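Local coordinates for protein glycoside Hydrolase (Bacteroides uniformis, PDB 5TA0) that probably hydrolyses agarose as a family 86 glycoside hydrolase, and is captured here as an engineered variant in complex with neoagarooctaose, an agarose oligosaccharide, at residues Asn32-Leu37 and Asn522-Glu527; Ile473-Leu478 and Asp499-Glu504; Pro576-Asn581 and Asn619-Lys624. All coordinates share one frame; numbering follows the deposited sequence. Where two conformers were deposited one is given.

Interaction 1 of 3, residues Asn32-Leu37 and Asn522-Glu527; sequences NVKHKL and NETMEE. With EDO (1,2-ethanediol), chain R; SO4 (sulfate ion), chain D.
Strand 34-37 runs parallel to 523-527, and the backbone N and O of Lys34 and Lys36 bond alternately to it: Lys34 N gives to Glu523 O, Met525 N to Lys34 O at 2.7 Å, Lys36 N to Met525 O, and Glu527 N to Lys36 O. At the leading end Asn32 O takes two amides, Asn522 N and Glu523 N, while Asn32 ND2 bonds Asn522 OD1 at 2.9 Å with the two amide planes almost perpendicular (88°).

A second side-chain hydrogen bond comes from His35. A chi1 of -176° places its ring on the face shared with Met525, the end turned to strand 523-527, where NE2 donates to Glu527 OE1 at 2.7 Å, in the ring plane and on the anti lone pair of the carboxylate; Gln638 holds the other oxygen, OE2. Strand 34-37 is the outermost strand of the mixed sheet with 523-538 and 631-642, and on its other side Val33 and His35 make backbone hydrogen bonds to strand 423-429, linking two sheets.

The CH-pi and apolar contacts lie on the face of His35. Met525 bends at chi3 (71°) to set CE over the centre of the imidazole, 3.4 Å from the ring centroid, and its CB meets Val33 CG1. Were this ring cut back to an alanine, Glu527 OE1 would probably lose its imidazole donor and the Met525 methyl the face it rests on.

On the face of Lys34, Thr524 and Lys36 a sulfate, probably from the crystallisation liquor, is bonded by both lysine NZ atoms, with Thr524 OG1 close by. Separately, Lys36 NZ makes a long salt bridge to Glu526 OE1.

Interaction 2 of 3, residues Ile473-Leu478 and Asp499-Glu504; sequences IEVRHL and DHFTLE
Phe501 and His477 both carry CG anti to the backbone N (chi1 -179° and -173°), and these torsions extend the two rings toward each other across a gap that the backbones, about 9.4 Å apart at the closest approach of their axes, could not bridge alone. Phe501 arrives edge first: its CZ lies over the centre of the imidazole, 3.5 Å from His477 CG, and the planes stand at 70° in a T-shaped pair with centroids 4.8 Å apart. The neighbouring corner of the same ring, CE2, reaches Val475 CG1 at 3.7 Å, and these two side chains approach from opposite directions.

The strands are not hydrogen-bonded neighbours. They run roughly the same way but occupy separate places in a mixed beta sheet to which the porphyranase beta-sandwich domain contributes most strands, 472-481 second from one end and 500-503 at the other extreme. Their meeting in a buried interior is consistent with a sandwich whose sheet folds over so that its two ends face each other across the core. Cys509 and Tyr493 also touch Phe501 there.

The edge of the imidazole does a different job from its face. Glu504 N donates to His477 NE2 at 3.2 Å, a nearly straight bond lying in the ring plane; NE2 acts as acceptor here, which suggests that a neutral ring would carry its proton on ND1. Beside this bond, Leu503 CD1 approaches NE2 of His477 at 3.7 Å, and the CG methylene of Glu504 packs on His477 CE1 at 3.7 Å. The ring of Tyr479 also meets that of His477.

Interaction 3 of 3, residues Pro576-Asn581 and Asn619-Lys624; sequences PELLVN and NTISLK
Residues 577-580 and 619-624 pair antiparallel, their axes 4.7 Å apart at closest approach, with Glu577-Lys624 and Leu579-Ser622 as hydrogen-bonded pairs and Leu578-Leu623 and Val580-Ile621 as non-hydrogen-bonded ones. Ser622 N to Leu579 O, at 2.8 Å, is nearly straight.

Past Val580 the chain leaves the strand and Asn581 continues the pattern in two ways. Its backbone N donates to Thr620 O at 2.8 Å, while its side chain, CG anti to the carbonyl carbon (chi1 -61°), folds back so that OD1 receives Thr620 N at 2.9 Å, standing in for a main-chain carbonyl. The other end of that amide is used as well: ND2 gives to Asn619 OD1 at 3.0 Å, on a lone pair and in the plane of the donor amide, the two amides being turned 29° from each other. Asn619 OD1 also receives Lys616 N, and ND2 of Asn581 reaches Ile614 O, so both amides are fixed in rotation.

Leu578, Val580, Ile621 and Leu623 share one face. Leu578 CD1 touches both Ile621 CG2 and Leu623 CD2, each at 3.7 Å, and Pro576 CG packs against the same Leu623 methyl from beside it. The other face is more polar. A water gives one hydrogen bond to Glu577 O and another to Ser622 OG at 2.7 Å, bridging the strands; Ser622 OG is held further by Glu544. Glu577 and Lys624 lie alongside there, their charged ends not in contact.

In the four-stranded antiparallel sheet these are the two middle strands: 545-549 flanks 619-624 and 583-585 flanks 577-580, while Ile621, Val580 and Leu623 press their apolar face onto strand 558-568, with strand 631-642 also reached by Ile621 and Leu623, as in a beta-sandwich.

How the interactions relate
Interaction 2 is nested along the chain within the loop closed by interaction 1, whereas interaction 3 follows both in series. None touches another: nearest atoms are about 15 Å apart between interactions 1 and 2, about 14 Å between 1 and 3, and about 28 Å between 2 and 3, whose centres lie about 40 Å apart. Strand 523-538 of interaction 1 shares a sheet with 558-568 and 631-642, the strands against which interaction 3 packs, while Val33 and His35 make backbone hydrogen bonds to strand 423-429, a member of the sheet that contains both strands of interaction 2. The residues lining the glycan pocket fall between 52 and 387, and none belongs to these segments.

Interaction 1 of 3, residues Asn32-Leu37 and Asn522-Glu527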
loop_
_atom_site.group_PDB
_atom_site.type_symbol
_atom_site.label_atom_id
_atom_site.label_comp_id
_atom_site.label_asym_id
_atom_site.label_seq_id
_atom_site.Cartn_x
_atom_site.Cartn_y
_atom_site.Cartn_z
ATOM N N ASN A 32 10.900 -25.332 -5.251
ATOM C CA ASN A 32 12.298 -25.305 -5.709
ATOM C C ASN A 32 12.605 -24.207 -6.728
ATOM O O ASN A 32 13.746 -24.090 -7.158
ATOM C CB ASN A 32 12.669 -26.661 -6.317
ATOM C CG ASN A 32 11.921 -26.936 -7.602
ATOM O OD1 ASN A 32 10.686 -26.826 -7.655
ATOM N ND2 ASN A 32 12.646 -27.309 -8.649
ATOM N N VAL A 33 11.602 -23.398 -7.073
ATOM C CA VAL A 33 11.723 -22.369 -8.122
ATOM C C VAL A 33 11.663 -20.985 -7.497
ATOM O O VAL A 33 10.576 -20.549 -7.094
ATOM C CB VAL A 33 10.629 -22.522 -9.203
ATOM C CG1 VAL A 33 10.810 -21.496 -10.320
ATOM C CG2 VAL A 33 10.621 -23.952 -9.743
ATOM N N LYS A 34 12.805 -20.323 -7.402
ATOM C CA LYS A 34 12.854 -18.953 -6.899
ATOM C C LYS A 34 12.076 -18.024 -7.816
ATOM O O LYS A 34 12.169 -18.129 -9.031
ATOM C CB LYS A 34 14.305 -18.495 -6.818
ATOM C CG LYS A 34 14.519 -17.154 -6.121
ATOM C CD LYS A 34 15.986 -16.925 -5.790
ATOM C CE LYS A 34 16.858 -16.819 -7.012
ATOM N NZ LYS A 34 18.294 -16.834 -6.591
ATOM N N HIS A 35 11.292 -17.110 -7.232
ATOM C CA HIS A 35 10.629 -16.039 -8.005
ATOM C C HIS A 35 11.385 -14.739 -7.747
ATOM O O HIS A 35 11.259 -14.150 -6.681
ATOM C CB HIS A 35 9.166 -15.931 -7.585
ATOM C CG HIS A 35 8.365 -14.921 -8.371
ATOM N ND1 HIS A 35 6.987 -14.925 -8.363
ATOM C CD2 HIS A 35 8.729 -13.898 -9.192
ATOM C CE1 HIS A 35 6.540 -13.945 -9.121
ATOM N NE2 HIS A 35 7.571 -13.301 -9.633
ATOM N N LYS A 36 12.180 -14.327 -8.728
ATOM C CA LYS A 36 12.985 -13.107 -8.664
ATOM C C LYS A 36 12.253 -11.994 -9.399
ATOM O O LYS A 36 11.672 -12.223 -10.464
ATOM C CB LYS A 36 14.355 -13.342 -9.320
ATOM C CG LYS A 36 15.322 -12.178 -9.168
ATOM C CD LYS A 36 16.757 -12.569 -9.494
ATOM C CE LYS A 36 16.878 -13.016 -10.935
ATOM N NZ LYS A 36 18.313 -13.164 -11.283
ATOM N N LEU A 37 12.295 -10.797 -8.833
ATOM C CA LEU A 37 11.670 -9.617 -9.449
ATOM C C LEU A 37 12.610 -8.469 -9.212
ATOM O O LEU A 37 12.803 -8.043 -8.086
ATOM C CB LEU A 37 10.294 -9.388 -8.830
ATOM C CG LEU A 37 9.492 -8.181 -9.310
ATOM C CD1 LEU A 37 9.251 -8.176 -10.813
ATOM C CD2 LEU A 37 8.168 -8.091 -8.566
ATOM N N ASN A 522 16.573 -24.722 -6.573
ATOM C CA ASN A 522 17.543 -25.027 -7.635
ATOM C C ASN A 522 17.178 -24.519 -9.022
ATOM O O ASN A 522 17.869 -24.842 -9.982
ATOM C CB ASN A 522 17.799 -26.555 -7.683
ATOM C CG ASN A 522 16.532 -27.372 -7.836
ATOM O OD1 ASN A 522 15.478 -26.896 -8.265
ATOM N ND2 ASN A 522 16.628 -28.650 -7.465
ATOM N N GLU A 523 16.094 -23.750 -9.134
ATOM C CA GLU A 523 15.697 -23.124 -10.393
ATOM C C GLU A 523 15.283 -21.687 -10.065
ATOM O O GLU A 523 15.022 -21.353 -8.912
ATOM C CB GLU A 523 14.549 -23.858 -11.065
ATOM C CG GLU A 523 14.817 -25.329 -11.371
ATOM C CD GLU A 523 15.850 -25.557 -12.450
ATOM O OE1 GLU A 523 16.338 -24.612 -13.101
ATOM O OE2 GLU A 523 16.178 -26.751 -12.680
ATOM N N THR A 524 15.246 -20.873 -11.106
ATOM C CA THR A 524 14.806 -19.479 -11.012
ATOM C C THR A 524 13.772 -19.144 -12.084
ATOM O O THR A 524 13.950 -19.453 -13.277
ATOM C CB THR A 524 16.002 -18.530 -11.158
ATOM O OG1 THR A 524 16.912 -18.771 -10.090
ATOM C CG2 THR A 524 15.586 -17.060 -11.090
ATOM N N MET A 525 12.707 -18.462 -11.657
ATOM C CA MET A 525 11.763 -17.791 -12.552
ATOM C C MET A 525 11.990 -16.305 -12.331
ATOM O O MET A 525 11.815 -15.810 -11.198
ATOM C CB MET A 525 10.322 -18.149 -12.231
ATOM C CG MET A 525 9.319 -17.439 -13.125
ATOM S SD MET A 525 7.610 -17.751 -12.672
ATOM C CE MET A 525 7.487 -16.830 -11.128
ATOM N N GLU A 526 12.446 -15.616 -13.375
ATOM C CA GLU A 526 12.641 -14.181 -13.314
ATOM C C GLU A 526 11.501 -13.469 -13.991
ATOM O O GLU A 526 11.233 -13.654 -15.183
ATOM C CB GLU A 526 13.956 -13.758 -13.968
ATOM C CG GLU A 526 14.190 -12.277 -13.834
ATOM C CD GLU A 526 15.581 -11.842 -14.224
ATOM O OE1 GLU A 526 16.441 -12.718 -14.499
ATOM O OE2 GLU A 526 15.796 -10.602 -14.232
ATOM N N GLU A 527 10.837 -12.628 -13.218
ATOM C CA GLU A 527 9.755 -11.782 -13.723
ATOM C C GLU A 527 10.294 -10.447 -14.129
ATOM O O GLU A 527 11.047 -9.822 -13.371
ATOM C CB GLU A 527 8.691 -11.606 -12.652
ATOM C CG GLU A 527 7.562 -10.663 -13.050
ATOM C CD GLU A 527 6.566 -10.416 -11.944
ATOM O OE1 GLU A 527 6.600 -11.111 -10.904
ATOM O OE2 GLU A 527 5.748 -9.470 -12.117
HETATM C C1 EDO R . 18.521 -21.245 -8.019
HETATM O O1 EDO R . 17.541 -20.351 -7.482
HETATM C C2 EDO R . 19.858 -20.524 -8.139
HETATM O O2 EDO R . 20.394 -20.722 -9.452
HETATM S S SO4 D . 19.801 -16.529 -10.107
HETATM O O1 SO4 D . 21.180 -17.005 -9.947
HETATM O O2 SO4 D . 19.220 -17.077 -11.340
HETATM O O3 SO4 D . 19.007 -17.077 -9.005
HETATM O O4 SO4 D . 19.870 -15.082 -10.112
#

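Interaction 2 of 3, residues Ile473-Leu478 and Asp499-Glu504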
loop_
_atom_site.group_PDB
_atom_site.type_symbol
_atom_site.label_atom_id
_atom_site.label_comp_id
_atom_site.label_asym_id
_atom_site.label_seq_id
_atom_site.Cartn_x
_atom_site.Cartn_y
_atom_site.Cartn_z
ATOM N N ILE A 473 2.314 -29.837 9.003
ATOM C CA ILE A 473 1.616 -28.736 8.314
ATOM C C ILE A 473 0.786 -28.009 9.354
ATOM O O ILE A 473 -0.055 -28.641 10.022
ATOM C CB ILE A 473 0.714 -29.261 7.172
ATOM C CG1 ILE A 473 1.546 -30.111 6.196
ATOM C CG2 ILE A 473 0.005 -28.111 6.444
ATOM C CD1 ILE A 473 0.771 -30.766 5.088
ATOM N N GLU A 474 1.019 -26.699 9.516
ATOM C CA GLU A 474 0.141 -25.841 10.303
ATOM C C GLU A 474 -0.688 -24.995 9.344
ATOM O O GLU A 474 -0.140 -24.265 8.514
ATOM C CB GLU A 474 0.928 -24.959 11.266
ATOM C CG GLU A 474 0.066 -23.947 12.002
ATOM C CD GLU A 474 0.804 -23.154 13.049
ATOM O OE1 GLU A 474 1.185 -23.719 14.101
ATOM O OE2 GLU A 474 0.944 -21.927 12.879
ATOM N N VAL A 475 -2.010 -25.095 9.471
ATOM C CA VAL A 475 -2.948 -24.286 8.705
ATOM C C VAL A 475 -3.417 -23.141 9.567
ATOM O O VAL A 475 -3.847 -23.342 10.705
ATOM C CB VAL A 475 -4.190 -25.112 8.291
ATOM C CG1 VAL A 475 -5.232 -24.261 7.566
ATOM C CG2 VAL A 475 -3.760 -26.323 7.460
ATOM N N ARG A 476 -3.353 -21.934 9.020
ATOM C CA ARG A 476 -3.919 -20.733 9.648
ATOM C C ARG A 476 -4.948 -20.146 8.685
ATOM O O ARG A 476 -4.642 -19.925 7.518
ATOM C CB ARG A 476 -2.831 -19.705 9.901
ATOM C CG ARG A 476 -1.605 -20.214 10.641
ATOM C CD ARG A 476 -0.547 -19.141 10.670
ATOM N NE ARG A 476 0.683 -19.599 11.297
ATOM C CZ ARG A 476 1.790 -18.867 11.338
ATOM N NH1 ARG A 476 1.819 -17.668 10.775
ATOM N NH2 ARG A 476 2.874 -19.338 11.931
ATOM N N HIS A 477 -6.191 -19.959 9.148
ATOM C CA HIS A 477 -7.295 -19.554 8.282
ATOM C C HIS A 477 -8.055 -18.426 8.983
ATOM O O HIS A 477 -8.593 -18.621 10.093
ATOM C CB HIS A 477 -8.212 -20.761 8.041
ATOM C CG HIS A 477 -9.299 -20.553 7.036
ATOM N ND1 HIS A 477 -10.423 -21.356 7.016
ATOM C CD2 HIS A 477 -9.456 -19.675 6.024
ATOM C CE1 HIS A 477 -11.207 -20.994 6.022
ATOM N NE2 HIS A 477 -10.645 -19.974 5.399
ATOM N N LEU A 478 -8.064 -17.249 8.344
ATOM C CA LEU A 478 -8.710 -16.050 8.862
ATOM C C LEU A 478 -9.957 -15.759 8.049
ATOM O O LEU A 478 -9.873 -15.481 6.858
ATOM C CB LEU A 478 -7.758 -14.861 8.828
ATOM C CG LEU A 478 -8.329 -13.569 9.416
ATOM C CD1 LEU A 478 -8.610 -13.686 10.900
ATOM C CD2 LEU A 478 -7.344 -12.442 9.154
ATOM N N ASP A 499 -4.398 -31.888 0.857
ATOM C CA ASP A 499 -4.620 -31.949 -0.581
ATOM C C ASP A 499 -5.778 -31.068 -1.047
ATOM O O ASP A 499 -5.824 -30.684 -2.220
ATOM C CB ASP A 499 -4.870 -33.400 -1.021
ATOM C CG ASP A 499 -3.658 -34.286 -0.842
ATOM O OD1 ASP A 499 -2.506 -33.800 -0.941
ATOM O OD2 ASP A 499 -3.865 -35.494 -0.600
ATOM N N HIS A 500 -6.707 -30.782 -0.136
ATOM C CA HIS A 500 -7.898 -29.987 -0.421
ATOM C C HIS A 500 -8.129 -29.057 0.751
ATOM O O HIS A 500 -7.856 -29.419 1.902
ATOM C CB HIS A 500 -9.140 -30.874 -0.602
ATOM C CG HIS A 500 -8.946 -31.989 -1.581
ATOM N ND1 HIS A 500 -8.975 -31.796 -2.945
ATOM C CD2 HIS A 500 -8.685 -33.305 -1.393
ATOM C CE1 HIS A 500 -8.757 -32.949 -3.557
ATOM N NE2 HIS A 500 -8.578 -33.880 -2.637
ATOM N N PHE A 501 -8.632 -27.859 0.445
ATOM C CA PHE A 501 -8.934 -26.867 1.465
ATOM C C PHE A 501 -9.987 -25.908 0.915
ATOM O O PHE A 501 -9.888 -25.474 -0.223
ATOM C CB PHE A 501 -7.664 -26.104 1.830
ATOM C CG PHE A 501 -7.867 -25.063 2.893
ATOM C CD1 PHE A 501 -7.998 -23.714 2.559
ATOM C CD2 PHE A 501 -7.922 -25.423 4.223
ATOM C CE1 PHE A 501 -8.185 -22.764 3.540
ATOM C CE2 PHE A 501 -8.107 -24.464 5.211
ATOM C CZ PHE A 501 -8.246 -23.136 4.856
ATOM N N THR A 502 -11.006 -25.617 1.721
ATOM C CA THR A 502 -12.031 -24.648 1.358
ATOM C C THR A 502 -11.666 -23.310 2.002
ATOM O O THR A 502 -11.697 -23.173 3.216
ATOM C CB THR A 502 -13.420 -25.093 1.821
ATOM O OG1 THR A 502 -13.737 -26.321 1.147
ATOM C CG2 THR A 502 -14.483 -24.059 1.481
ATOM N N LEU A 503 -11.326 -22.349 1.149
ATOM C CA LEU A 503 -11.001 -20.999 1.614
ATOM C C LEU A 503 -12.296 -20.201 1.672
ATOM O O LEU A 503 -13.038 -20.126 0.698
ATOM C CB LEU A 503 -9.998 -20.373 0.652
ATOM C CG LEU A 503 -9.442 -19.006 1.040
ATOM C CD1 LEU A 503 -8.765 -18.949 2.387
ATOM C CD2 LEU A 503 -8.472 -18.591 -0.056
ATOM N N GLU A 504 -12.571 -19.620 2.830
ATOM C CA GLU A 504 -13.829 -18.915 3.067
ATOM C C GLU A 504 -13.944 -17.611 2.294
ATOM O O GLU A 504 -12.989 -17.160 1.661
ATOM C CB GLU A 504 -14.058 -18.689 4.557
ATOM C CG GLU A 504 -14.662 -19.902 5.265
ATOM C CD GLU A 504 -16.052 -20.251 4.749
ATOM O OE1 GLU A 504 -16.368 -21.451 4.695
ATOM O OE2 GLU A 504 -16.786 -19.335 4.355
#

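Interaction 3 of 3, residues Pro576-Asn581 and Asn619-Lys624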
loop_
_atom_site.group_PDB
_atom_site.type_symbol
_atom_site.label_atom_id
_atom_site.label_comp_id
_atom_site.label_asym_id
_atom_site.label_seq_id
_atom_site.Cartn_x
_atom_site.Cartn_y
_atom_site.Cartn_z
ATOM N N PRO A 576 -12.457 -6.926 -25.973
ATOM C CA PRO A 576 -12.020 -6.529 -27.292
ATOM C C PRO A 576 -11.409 -7.706 -28.046
ATOM O O PRO A 576 -11.006 -8.707 -27.441
ATOM C CB PRO A 576 -10.937 -5.492 -27.003
ATOM C CG PRO A 576 -10.412 -5.856 -25.665
ATOM C CD PRO A 576 -11.590 -6.371 -24.909
ATOM N N GLU A 577 -11.354 -7.568 -29.365
ATOM C CA GLU A 577 -10.523 -8.440 -30.179
ATOM C C GLU A 577 -9.078 -8.048 -29.933
ATOM O O GLU A 577 -8.735 -6.869 -30.057
ATOM C CB GLU A 577 -10.840 -8.260 -31.666
ATOM C CG GLU A 577 -12.225 -8.737 -32.070
ATOM C CD GLU A 577 -12.543 -8.538 -33.553
ATOM O OE1 GLU A 577 -11.681 -8.052 -34.328
ATOM O OE2 GLU A 577 -13.684 -8.870 -33.950
ATOM N N LEU A 578 -8.249 -9.037 -29.613
ATOM C CA LEU A 578 -6.845 -8.810 -29.281
ATOM C C LEU A 578 -5.963 -9.549 -30.262
ATOM O O LEU A 578 -6.114 -10.774 -30.420
ATOM C CB LEU A 578 -6.570 -9.277 -27.851
ATOM C CG LEU A 578 -5.111 -9.311 -27.376
ATOM C CD1 LEU A 578 -4.462 -7.949 -27.415
ATOM C CD2 LEU A 578 -5.034 -9.890 -25.966
ATOM N N LEU A 579 -5.063 -8.810 -30.922
ATOM C CA LEU A 579 -4.024 -9.394 -31.747
ATOM C C LEU A 579 -2.672 -9.022 -31.175
ATOM O O LEU A 579 -2.416 -7.852 -30.906
ATOM C CB LEU A 579 -4.115 -8.860 -33.181
ATOM C CG LEU A 579 -5.426 -9.100 -33.939
ATOM C CD1 LEU A 579 -5.404 -8.388 -35.279
ATOM C CD2 LEU A 579 -5.656 -10.588 -34.115
ATOM N N VAL A 580 -1.798 -10.017 -31.028
ATOM C CA VAL A 580 -0.441 -9.801 -30.549
ATOM C C VAL A 580 0.457 -10.260 -31.678
ATOM O O VAL A 580 0.430 -11.442 -32.060
ATOM C CB VAL A 580 -0.152 -10.569 -29.248
ATOM C CG1 VAL A 580 1.286 -10.328 -28.806
ATOM C CG2 VAL A 580 -1.116 -10.150 -28.150
ATOM N N ASN A 581 1.241 -9.342 -32.222
ATOM C CA ASN A 581 2.057 -9.627 -33.401
ATOM C C ASN A 581 1.253 -10.293 -34.531
ATOM O O ASN A 581 1.720 -11.247 -35.168
ATOM C CB ASN A 581 3.273 -10.453 -32.996
ATOM C CG ASN A 581 4.134 -9.709 -32.006
ATOM O OD1 ASN A 581 4.248 -8.488 -32.107
ATOM N ND2 ASN A 581 4.713 -10.415 -31.049
ATOM N N ASN A 619 7.034 -5.926 -29.874
ATOM C CA ASN A 619 5.699 -6.506 -29.933
ATOM C C ASN A 619 4.650 -5.472 -30.239
ATOM O O ASN A 619 4.678 -4.372 -29.667
ATOM C CB ASN A 619 5.362 -7.154 -28.594
ATOM C CG ASN A 619 6.346 -8.230 -28.225
ATOM O OD1 ASN A 619 6.226 -9.358 -28.700
ATOM N ND2 ASN A 619 7.335 -7.897 -27.422
ATOM N N THR A 620 3.691 -5.837 -31.083
ATOM C CA THR A 620 2.587 -4.961 -31.454
ATOM C C THR A 620 1.303 -5.587 -30.892
ATOM O O THR A 620 0.985 -6.732 -31.235
ATOM C CB THR A 620 2.536 -4.820 -32.995
ATOM O OG1 THR A 620 3.790 -4.304 -33.469
ATOM C CG2 THR A 620 1.402 -3.898 -33.425
ATOM N N ILE A 621 0.581 -4.847 -30.035
ATOM C CA ILE A 621 -0.611 -5.318 -29.352
ATOM C C ILE A 621 -1.773 -4.464 -29.854
ATOM O O ILE A 621 -1.767 -3.247 -29.645
ATOM C CB ILE A 621 -0.438 -5.208 -27.822
ATOM C CG1 ILE A 621 0.650 -6.200 -27.360
ATOM C CG2 ILE A 621 -1.772 -5.450 -27.121
ATOM C CD1 ILE A 621 1.224 -5.958 -25.970
ATOM N N SER A 622 -2.737 -5.097 -30.531
ATOM C CA SER A 622 -3.853 -4.403 -31.170
ATOM C C SER A 622 -5.152 -4.767 -30.466
ATOM O O SER A 622 -5.415 -5.934 -30.226
ATOM C CB SER A 622 -3.892 -4.810 -32.652
ATOM O OG SER A 622 -5.144 -4.600 -33.246
ATOM N N LEU A 623 -5.961 -3.756 -30.162
ATOM C CA LEU A 623 -7.268 -3.934 -29.539
ATOM C C LEU A 623 -8.357 -3.332 -30.404
ATOM O O LEU A 623 -8.199 -2.243 -30.918
ATOM C CB LEU A 623 -7.317 -3.257 -28.174
ATOM C CG LEU A 623 -6.372 -3.799 -27.111
ATOM C CD1 LEU A 623 -6.381 -2.861 -25.920
ATOM C CD2 LEU A 623 -6.788 -5.185 -26.682
ATOM N N LYS A 624 -9.464 -4.047 -30.550
ATOM C CA LYS A 624 -10.616 -3.515 -31.282
ATOM C C LYS A 624 -11.884 -3.837 -30.531
ATOM O O LYS A 624 -12.202 -4.998 -30.326
ATOM C CB LYS A 624 -10.691 -4.081 -32.703
ATOM C CG LYS A 624 -11.790 -3.434 -33.536
ATOM C CD LYS A 624 -11.946 -4.112 -34.890
ATOM C CE LYS A 624 -10.784 -3.827 -35.790
ATOM N NZ LYS A 624 -11.117 -4.257 -37.175
HETATM O O HOH W 1 -7.400 -5.964 -32.609
#